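Local coordinates for glycosyltransferase (PDB 7MI0), which probably transfers sugar units onto an acceptor, as a glycosyltransferase of the GT-B type, at residues P213-P218 against F242-V247; I291-S296 against L315-N320; A125-T130 against K151-V156. One frame throughout, in Å; residues are numbered along the deposited sequence.

Contact 1 (P213-P218 against F242-V247); sequences PIILMP and FYCLMV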
loop_
_atom_site.group_PDB
_atom_site.type_symbol
_atom_site.label_atom_id
_atom_site.label_comp_id
_atom_site.label_asym_id
_atom_site.label_seq_id
_atom_site.Cartn_x
_atom_site.Cartn_y
_atom_site.Cartn_z
ATOM N N PRO A 213 15.114 3.635 -23.317
ATOM C CA PRO A 213 13.981 3.605 -22.380
ATOM C C PRO A 213 14.365 2.987 -21.043
ATOM O O PRO A 213 15.117 2.013 -20.978
ATOM C CB PRO A 213 12.942 2.745 -23.109
ATOM C CG PRO A 213 13.350 2.775 -24.550
ATOM C CD PRO A 213 14.843 2.861 -24.539
ATOM N N ILE A 214 13.824 3.555 -19.969
ATOM C CA ILE A 214 14.149 3.149 -18.606
ATOM C C ILE A 214 12.957 2.404 -18.023
ATOM O O ILE A 214 11.839 2.931 -17.998
ATOM C CB ILE A 214 14.525 4.357 -17.728
ATOM C CG1 ILE A 214 15.653 5.175 -18.369
ATOM C CG2 ILE A 214 14.886 3.906 -16.310
ATOM C CD1 ILE A 214 16.890 4.384 -18.670
ATOM N N ILE A 215 13.196 1.185 -17.548
ATOM C CA ILE A 215 12.169 0.357 -16.928
ATOM C C ILE A 215 12.433 0.315 -15.431
ATOM O O ILE A 215 13.483 -0.165 -14.993
ATOM C CB ILE A 215 12.151 -1.059 -17.518
ATOM C CG1 ILE A 215 11.951 -1.010 -19.029
ATOM C CG2 ILE A 215 11.081 -1.890 -16.839
ATOM C CD1 ILE A 215 12.160 -2.350 -19.698
ATOM N N LEU A 216 11.489 0.812 -14.645
ATOM C CA LEU A 216 11.613 0.806 -13.196
ATOM C C LEU A 216 10.699 -0.266 -12.620
ATOM O O LEU A 216 9.487 -0.247 -12.862
ATOM C CB LEU A 216 11.267 2.169 -12.604
ATOM C CG LEU A 216 11.525 2.300 -11.103
ATOM C CD1 LEU A 216 13.019 2.210 -10.812
ATOM C CD2 LEU A 216 10.939 3.601 -10.580
ATOM N N MET A 217 11.280 -1.201 -11.873
ATOM C CA MET A 217 10.484 -2.096 -11.041
ATOM C C MET A 217 10.738 -1.758 -9.580
ATOM O O MET A 217 11.722 -2.235 -8.992
ATOM C CB MET A 217 10.808 -3.564 -11.314
ATOM C CG MET A 217 9.886 -4.488 -10.552
ATOM S SD MET A 217 10.352 -6.207 -10.717
ATOM C CE MET A 217 9.118 -6.974 -9.669
ATOM N N PRO A 218 9.910 -0.933 -8.961
ATOM C CA PRO A 218 10.046 -0.627 -7.527
ATOM C C PRO A 218 9.307 -1.674 -6.697
ATOM O O PRO A 218 8.147 -1.533 -6.321
ATOM C CB PRO A 218 9.414 0.761 -7.411
ATOM C CG PRO A 218 8.780 1.062 -8.774
ATOM C CD PRO A 218 8.788 -0.202 -9.563
ATOM N N PHE A 242 17.534 -0.965 -23.819
ATOM C CA PHE A 242 16.771 -0.485 -22.672
ATOM C C PHE A 242 17.670 -0.537 -21.444
ATOM O O PHE A 242 18.825 -0.969 -21.511
ATOM C CB PHE A 242 15.496 -1.312 -22.466
ATOM C CG PHE A 242 15.752 -2.779 -22.247
ATOM C CD1 PHE A 242 15.999 -3.274 -20.975
ATOM C CD2 PHE A 242 15.745 -3.665 -23.313
ATOM C CE1 PHE A 242 16.236 -4.622 -20.772
ATOM C CE2 PHE A 242 15.981 -5.015 -23.115
ATOM C CZ PHE A 242 16.224 -5.494 -21.844
ATOM N N TYR A 243 17.125 -0.099 -20.311
ATOM C CA TYR A 243 17.844 -0.154 -19.043
ATOM C C TYR A 243 16.830 -0.310 -17.922
ATOM O O TYR A 243 15.991 0.571 -17.716
ATOM C CB TYR A 243 18.699 1.097 -18.836
ATOM C CG TYR A 243 19.586 1.027 -17.617
ATOM C CD1 TYR A 243 20.583 0.064 -17.516
ATOM C CD2 TYR A 243 19.435 1.927 -16.570
ATOM C CE1 TYR A 243 21.401 -0.007 -16.402
ATOM C CE2 TYR A 243 20.253 1.869 -15.453
ATOM C CZ TYR A 243 21.233 0.898 -15.375
ATOM O OH TYR A 243 22.048 0.833 -14.266
ATOM N N CYS A 244 16.906 -1.424 -17.201
ATOM C CA CYS A 244 15.929 -1.759 -16.174
ATOM C C CYS A 244 16.527 -1.578 -14.787
ATOM O O CYS A 244 17.602 -2.110 -14.494
ATOM C CB CYS A 244 15.433 -3.193 -16.334
ATOM S SG CYS A 244 14.225 -3.620 -15.084
ATOM N N LEU A 245 15.814 -0.846 -13.936
ATOM C CA LEU A 245 16.217 -0.598 -12.558
ATOM C C LEU A 245 15.293 -1.342 -11.604
ATOM O O LEU A 245 14.070 -1.156 -11.642
ATOM C CB LEU A 245 16.186 0.898 -12.239
ATOM C CG LEU A 245 17.243 1.783 -12.892
ATOM C CD1 LEU A 245 16.812 3.231 -12.808
ATOM C CD2 LEU A 245 18.583 1.587 -12.209
ATOM N N MET A 246 15.879 -2.177 -10.748
ATOM C CA MET A 246 15.156 -2.873 -9.688
ATOM C C MET A 246 15.537 -2.233 -8.361
ATOM O O MET A 246 16.640 -2.461 -7.851
ATOM C CB MET A 246 15.485 -4.363 -9.691
ATOM C CG MET A 246 14.873 -5.124 -10.839
ATOM S SD MET A 246 15.644 -6.735 -11.072
ATOM C CE MET A 246 14.472 -7.485 -12.198
ATOM N N VAL A 247 14.632 -1.432 -7.802
ATOM C CA VAL A 247 14.894 -0.702 -6.567
ATOM C C VAL A 247 13.914 -1.169 -5.499
ATOM O O VAL A 247 12.702 -1.233 -5.739
ATOM C CB VAL A 247 14.818 0.821 -6.774
ATOM C CG1 VAL A 247 15.934 1.277 -7.701
ATOM C CG2 VAL A 247 13.468 1.223 -7.336
#
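I214 and Y243 lie side by side and point the same way from two parallel neighbouring strands. CB of I214 is 4.1 Å from the carbonyl oxygen of Y243. CG2 of I214 is closer to that Y243 oxygen, at 3.8 Å, and also meets CD1 of L245 at 4.1 Å. CG1 takes the other course, anti to the carbonyl carbon (chi1 -54°). A second bend (chi2 -56°) brings the tip back across the strand gap. There CD1 of I214 rests 3.8 Å from CB of Y243, at the edge of the phenol ring. The ring reaches on, and its OH bonds to the backbone oxygen of Y206. Further along the same face, L216 crosses V247 at about a right angle, with CD1 of L216 3.6 Å from CG2 of V247. I215, C244, M217 and M246 occupy the other face, which helix 227-235 covers. Five backbone hydrogen bonds join the strands in register. I215 and M217 each use both N and O in this ladder, for example M217 N to L245 O at 2.8 Å. The chemistry is thus divided: alternate peptide groups pair these two strands, others serve neighbouring ones, and largely apolar side chains fill both faces and favour burial.

Contact 2 (I291-S296 against L315-N320); sequences IIISAS and LVIATN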
loop_
_atom_site.group_PDB
_atom_site.type_symbol
_atom_site.label_atom_id
_atom_site.label_comp_id
_atom_site.label_asym_id
_atom_site.label_seq_id
_atom_site.Cartn_x
_atom_site.Cartn_y
_atom_site.Cartn_z
ATOM N N ILE A 291 8.560 3.281 -18.154
ATOM C CA ILE A 291 7.657 2.155 -17.930
ATOM C C ILE A 291 7.864 1.631 -16.514
ATOM O O ILE A 291 9.002 1.372 -16.108
ATOM C CB ILE A 291 7.891 1.033 -18.957
ATOM C CG1 ILE A 291 7.644 1.542 -20.376
ATOM C CG2 ILE A 291 7.008 -0.169 -18.650
ATOM C CD1 ILE A 291 8.244 0.654 -21.441
ATOM N N ILE A 292 6.767 1.460 -15.771
ATOM C CA ILE A 292 6.794 0.941 -14.405
ATOM C C ILE A 292 6.206 -0.463 -14.402
ATOM O O ILE A 292 5.225 -0.732 -15.104
ATOM C CB ILE A 292 6.019 1.849 -13.431
ATOM C CG1 ILE A 292 6.421 3.308 -13.622
ATOM C CG2 ILE A 292 6.290 1.433 -12.000
ATOM C CD1 ILE A 292 7.869 3.578 -13.317
ATOM N N ILE A 293 6.789 -1.353 -13.597
ATOM C CA ILE A 293 6.445 -2.772 -13.623
ATOM C C ILE A 293 6.028 -3.229 -12.231
ATOM O O ILE A 293 6.783 -3.063 -11.265
ATOM C CB ILE A 293 7.608 -3.642 -14.128
ATOM C CG1 ILE A 293 8.033 -3.223 -15.539
ATOM C CG2 ILE A 293 7.217 -5.113 -14.092
ATOM C CD1 ILE A 293 7.004 -3.505 -16.611
ATOM N N SER A 294 4.834 -3.809 -12.134
ATOM C CA SER A 294 4.458 -4.686 -11.034
ATOM C C SER A 294 4.222 -6.066 -11.622
ATOM O O SER A 294 3.341 -6.239 -12.470
ATOM C CB SER A 294 3.205 -4.201 -10.310
ATOM O OG SER A 294 2.609 -5.277 -9.599
ATOM N N ALA A 295 5.010 -7.038 -11.181
ATOM C CA ALA A 295 4.998 -8.366 -11.775
ATOM C C ALA A 295 4.676 -9.441 -10.746
ATOM O O ALA A 295 5.073 -10.596 -10.907
ATOM C CB ALA A 295 6.334 -8.659 -12.451
ATOM N N SER A 296 3.958 -9.073 -9.686
ATOM C CA SER A 296 3.714 -10.000 -8.588
ATOM C C SER A 296 2.932 -11.211 -9.075
ATOM O O SER A 296 1.954 -11.080 -9.817
ATOM C CB SER A 296 2.954 -9.298 -7.463
ATOM O OG SER A 296 3.597 -8.093 -7.087
ATOM N N LEU A 315 3.772 4.988 -18.267
ATOM C CA LEU A 315 3.139 3.778 -18.772
ATOM C C LEU A 315 3.327 2.675 -17.741
ATOM O O LEU A 315 4.461 2.345 -17.377
ATOM C CB LEU A 315 3.733 3.374 -20.119
ATOM C CG LEU A 315 3.455 4.318 -21.289
ATOM C CD1 LEU A 315 3.972 3.711 -22.583
ATOM C CD2 LEU A 315 1.966 4.653 -21.392
ATOM N N VAL A 316 2.219 2.115 -17.261
ATOM C CA VAL A 316 2.216 1.191 -16.132
ATOM C C VAL A 316 1.769 -0.184 -16.609
ATOM O O VAL A 316 0.750 -0.311 -17.300
ATOM C CB VAL A 316 1.304 1.694 -14.998
ATOM C CG1 VAL A 316 0.958 0.555 -14.057
ATOM C CG2 VAL A 316 1.977 2.836 -14.244
ATOM N N ILE A 317 2.526 -1.208 -16.226
ATOM C CA ILE A 317 2.236 -2.597 -16.559
ATOM C C ILE A 317 2.164 -3.379 -15.251
ATOM O O ILE A 317 3.156 -3.448 -14.513
ATOM C CB ILE A 317 3.305 -3.181 -17.494
ATOM C CG1 ILE A 317 3.378 -2.387 -18.794
ATOM C CG2 ILE A 317 3.031 -4.635 -17.776
ATOM C CD1 ILE A 317 4.388 -2.943 -19.774
ATOM N N ALA A 318 0.998 -3.963 -14.960
ATOM C CA ALA A 318 0.783 -4.694 -13.715
ATOM C C ALA A 318 0.161 -6.056 -13.988
ATOM O O ALA A 318 -0.612 -6.231 -14.938
ATOM C CB ALA A 318 -0.116 -3.919 -12.754
ATOM N N THR A 319 0.502 -7.022 -13.137
ATOM C CA THR A 319 -0.084 -8.351 -13.239
ATOM C C THR A 319 -1.532 -8.322 -12.778
ATOM O O THR A 319 -1.873 -7.676 -11.784
ATOM C CB THR A 319 0.701 -9.359 -12.406
ATOM O OG1 THR A 319 1.020 -8.785 -11.131
ATOM C CG2 THR A 319 1.975 -9.750 -13.114
ATOM N N ASN A 320 -2.387 -9.028 -13.514
ATOM C CA ASN A 320 -3.823 -9.029 -13.253
ATOM C C ASN A 320 -4.109 -9.995 -12.109
ATOM O O ASN A 320 -4.553 -11.130 -12.296
ATOM C CB ASN A 320 -4.591 -9.402 -14.513
ATOM C CG ASN A 320 -6.080 -9.444 -14.287
ATOM O OD1 ASN A 320 -6.575 -8.973 -13.260
ATOM N ND2 ASN A 320 -6.809 -10.008 -15.244
#
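I317 fits its side chain against both I291 and I293. Its CD1 sits in the hollow between these two isoleucines, 4.0 Å from CG2 of I291 and 4.1 Å from CD1 of I293. I293 lies alongside I317 and bends its own tip back, so that CD1 of I293 also meets CB of I317 at 3.8 Å. Helix 342-355 covers this face through L345 and C352. The other face has lower relief near its end. The side chains of S294 and A318 meet there through their CB atoms, 4.1 Å apart, and I306 of helix 304-311 packs on both. Earlier on that face, CG2 of V316 comes against CB of I292. Past the regular pairing, T319 fills the bend of A295-S296. Its CG2 lies 3.6 Å from CA of A295. Its OG1 stands between the backbone N and the carbonyl carbon (chi1 44°), which leaves it placed to donate to the S296 oxygen at 2.8 Å. That bond lies in the carbonyl plane and uses a lone pair. T319 N gives only a weak bond to the S294 oxygen. The chemistry therefore shifts along the pair, from apolar packing to a threonine hydroxyl that ties the loop after strand 291-294 to strand 315-319.

Contact 3 (A125-T130 against K151-V156); sequences AKFLTT and KGKKVV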
loop_
_atom_site.group_PDB
_atom_site.type_symbol
_atom_site.label_atom_id
_atom_site.label_comp_id
_atom_site.label_asym_id
_atom_site.label_seq_id
_atom_site.Cartn_x
_atom_site.Cartn_y
_atom_site.Cartn_z
ATOM N N ALA A 125 -16.722 3.873 23.830
ATOM C CA ALA A 125 -16.024 3.971 22.558
ATOM C C ALA A 125 -16.619 3.009 21.533
ATOM O O ALA A 125 -17.283 2.025 21.870
ATOM C CB ALA A 125 -14.535 3.685 22.743
ATOM N N LYS A 126 -16.373 3.317 20.263
ATOM C CA LYS A 126 -16.804 2.511 19.133
ATOM C C LYS A 126 -15.611 1.774 18.536
ATOM O O LYS A 126 -14.451 2.147 18.742
ATOM C CB LYS A 126 -17.468 3.383 18.065
ATOM C CG LYS A 126 -18.579 4.279 18.586
ATOM C CD LYS A 126 -19.807 3.479 18.961
ATOM C CE LYS A 126 -20.993 4.395 19.216
ATOM N NZ LYS A 126 -22.263 3.631 19.380
ATOM N N PHE A 127 -15.916 0.730 17.765
ATOM C CA PHE A 127 -14.929 -0.241 17.308
ATOM C C PHE A 127 -14.927 -0.278 15.788
ATOM O O PHE A 127 -15.916 -0.691 15.173
ATOM C CB PHE A 127 -15.250 -1.624 17.883
ATOM C CG PHE A 127 -14.176 -2.650 17.668
ATOM C CD1 PHE A 127 -12.909 -2.465 18.189
ATOM C CD2 PHE A 127 -14.445 -3.820 16.978
ATOM C CE1 PHE A 127 -11.920 -3.419 18.000
ATOM C CE2 PHE A 127 -13.462 -4.772 16.790
ATOM C CZ PHE A 127 -12.200 -4.571 17.303
ATOM N N LEU A 128 -13.816 0.137 15.184
ATOM C CA LEU A 128 -13.662 0.135 13.735
ATOM C C LEU A 128 -12.462 -0.714 13.355
ATOM O O LEU A 128 -11.382 -0.557 13.931
ATOM C CB LEU A 128 -13.490 1.555 13.188
ATOM C CG LEU A 128 -13.308 1.627 11.668
ATOM C CD1 LEU A 128 -14.463 0.931 10.959
ATOM C CD2 LEU A 128 -13.167 3.067 11.191
ATOM N N THR A 129 -12.653 -1.602 12.379
ATOM C CA THR A 129 -11.597 -2.457 11.851
ATOM C C THR A 129 -11.348 -2.121 10.386
ATOM O O THR A 129 -12.299 -2.000 9.602
ATOM C CB THR A 129 -11.973 -3.936 11.979
ATOM O OG1 THR A 129 -12.346 -4.221 13.331
ATOM C CG2 THR A 129 -10.802 -4.832 11.574
ATOM N N THR A 130 -10.076 -1.978 10.021
ATOM C CA THR A 130 -9.656 -1.895 8.629
ATOM C C THR A 130 -8.797 -3.108 8.309
ATOM O O THR A 130 -7.860 -3.421 9.051
ATOM C CB THR A 130 -8.870 -0.610 8.344
ATOM O OG1 THR A 130 -9.668 0.533 8.678
ATOM C CG2 THR A 130 -8.487 -0.537 6.870
ATOM N N LYS A 151 -21.676 -6.990 15.459
ATOM C CA LYS A 151 -23.037 -6.469 15.508
ATOM C C LYS A 151 -23.005 -4.952 15.653
ATOM O O LYS A 151 -22.312 -4.416 16.524
ATOM C CB LYS A 151 -23.814 -7.095 16.669
ATOM N N GLY A 152 -23.752 -4.260 14.797
ATOM C CA GLY A 152 -23.805 -2.807 14.862
ATOM C C GLY A 152 -22.471 -2.131 14.651
ATOM O O GLY A 152 -22.239 -1.041 15.186
ATOM N N LYS A 153 -21.580 -2.750 13.886
ATOM C CA LYS A 153 -20.256 -2.215 13.628
ATOM C C LYS A 153 -20.027 -2.172 12.126
ATOM O O LYS A 153 -20.796 -2.735 11.341
ATOM C CB LYS A 153 -19.178 -3.055 14.324
ATOM C CG LYS A 153 -19.478 -3.298 15.799
ATOM C CD LYS A 153 -18.238 -3.647 16.600
ATOM C CE LYS A 153 -18.510 -3.523 18.083
ATOM N NZ LYS A 153 -19.670 -4.362 18.510
ATOM N N LYS A 154 -18.965 -1.477 11.728
ATOM C CA LYS A 154 -18.544 -1.427 10.337
ATOM C C LYS A 154 -17.098 -1.897 10.230
ATOM O O LYS A 154 -16.350 -1.900 11.208
ATOM C CB LYS A 154 -18.690 -0.012 9.753
ATOM C CG LYS A 154 -20.119 0.484 9.684
ATOM C CD LYS A 154 -20.597 0.560 8.252
ATOM C CE LYS A 154 -22.079 0.881 8.177
ATOM N NZ LYS A 154 -22.908 -0.244 8.698
ATOM N N VAL A 155 -16.718 -2.319 9.025
ATOM C CA VAL A 155 -15.344 -2.686 8.725
ATOM C C VAL A 155 -14.940 -1.987 7.435
ATOM O O VAL A 155 -15.779 -1.652 6.595
ATOM C CB VAL A 155 -15.157 -4.210 8.592
ATOM C CG1 VAL A 155 -15.333 -4.892 9.947
ATOM C CG2 VAL A 155 -16.141 -4.767 7.568
ATOM N N VAL A 156 -13.637 -1.767 7.283
ATOM C CA VAL A 156 -13.088 -1.090 6.111
ATOM C C VAL A 156 -12.171 -2.053 5.372
ATOM O O VAL A 156 -11.291 -2.671 5.980
ATOM C CB VAL A 156 -12.336 0.200 6.492
ATOM C CG1 VAL A 156 -11.537 0.715 5.321
ATOM C CG2 VAL A 156 -13.308 1.263 6.956
HETATM O O HOH W 1 -18.201 0.328 14.183
#
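K153 lays its aliphatic chain across F127 obliquely. CD of K153 lies in the ring plane, at the ring edge, 3.8 Å from CD2 of F127, and CE of K153 reaches CB of F127 at 3.8 Å. The chain then bends at its last torsion (chi4 56°). This carries NZ back toward its own backbone, where it bonds to the oxygen of M149 and, weakly, to that of K151. At K154 the strands are still too far apart for direct pairing. A water bridges the gap, donating to F127 O at 2.7 Å and accepting from K154 N at 3.1 Å. CD1 of L128 touches the K154 oxygen at 3.4 Å, while the amino end of K154 leads off to the oxygen of D175. V155 turns to the other face, and its CG1 meets CB of T129 at 4.0 Å. At V156 direct pairing is established: its N bonds to T129 O at 2.7 Å in the carbonyl plane. Its side chain lies alongside T130, with CG1 of V156 3.6 Å from CG2 of T130. The T130 hydroxyl has its polar partner in H106. The strands thus converge from a splayed, water-bridged start to close contact, with their axes at 27°. Strand 126-131, helix 139-149 and strand 154-157 form a beta-alpha-beta unit of the parallel sheet, as expected of the N-terminal Rossmann-like domain of a GT-B glycosyltransferase.

Overall arrangement
Contacts 1 and 2 belong to one six-stranded parallel beta-sheet, where strands 214-218 and 291-294 are neighbours. Probable backbone hydrogen bonds between L216 and both I291 and I293 join them, and their centres are about 11 Å apart. Contact 3 lies in a separate parallel array of seven strands. Its centre is about 42 Å from that of contact 1 and about 34 Å from that of contact 2. Each contact pairs the two strands of a beta-alpha-beta unit. Contacts 1 and 2 are core pairings with regular ladders. Contact 3 is mostly buried too, but its lysines are partly exposed and water enters its splayed end. Two such arrays in two separate regions fit the two-domain GT-B fold.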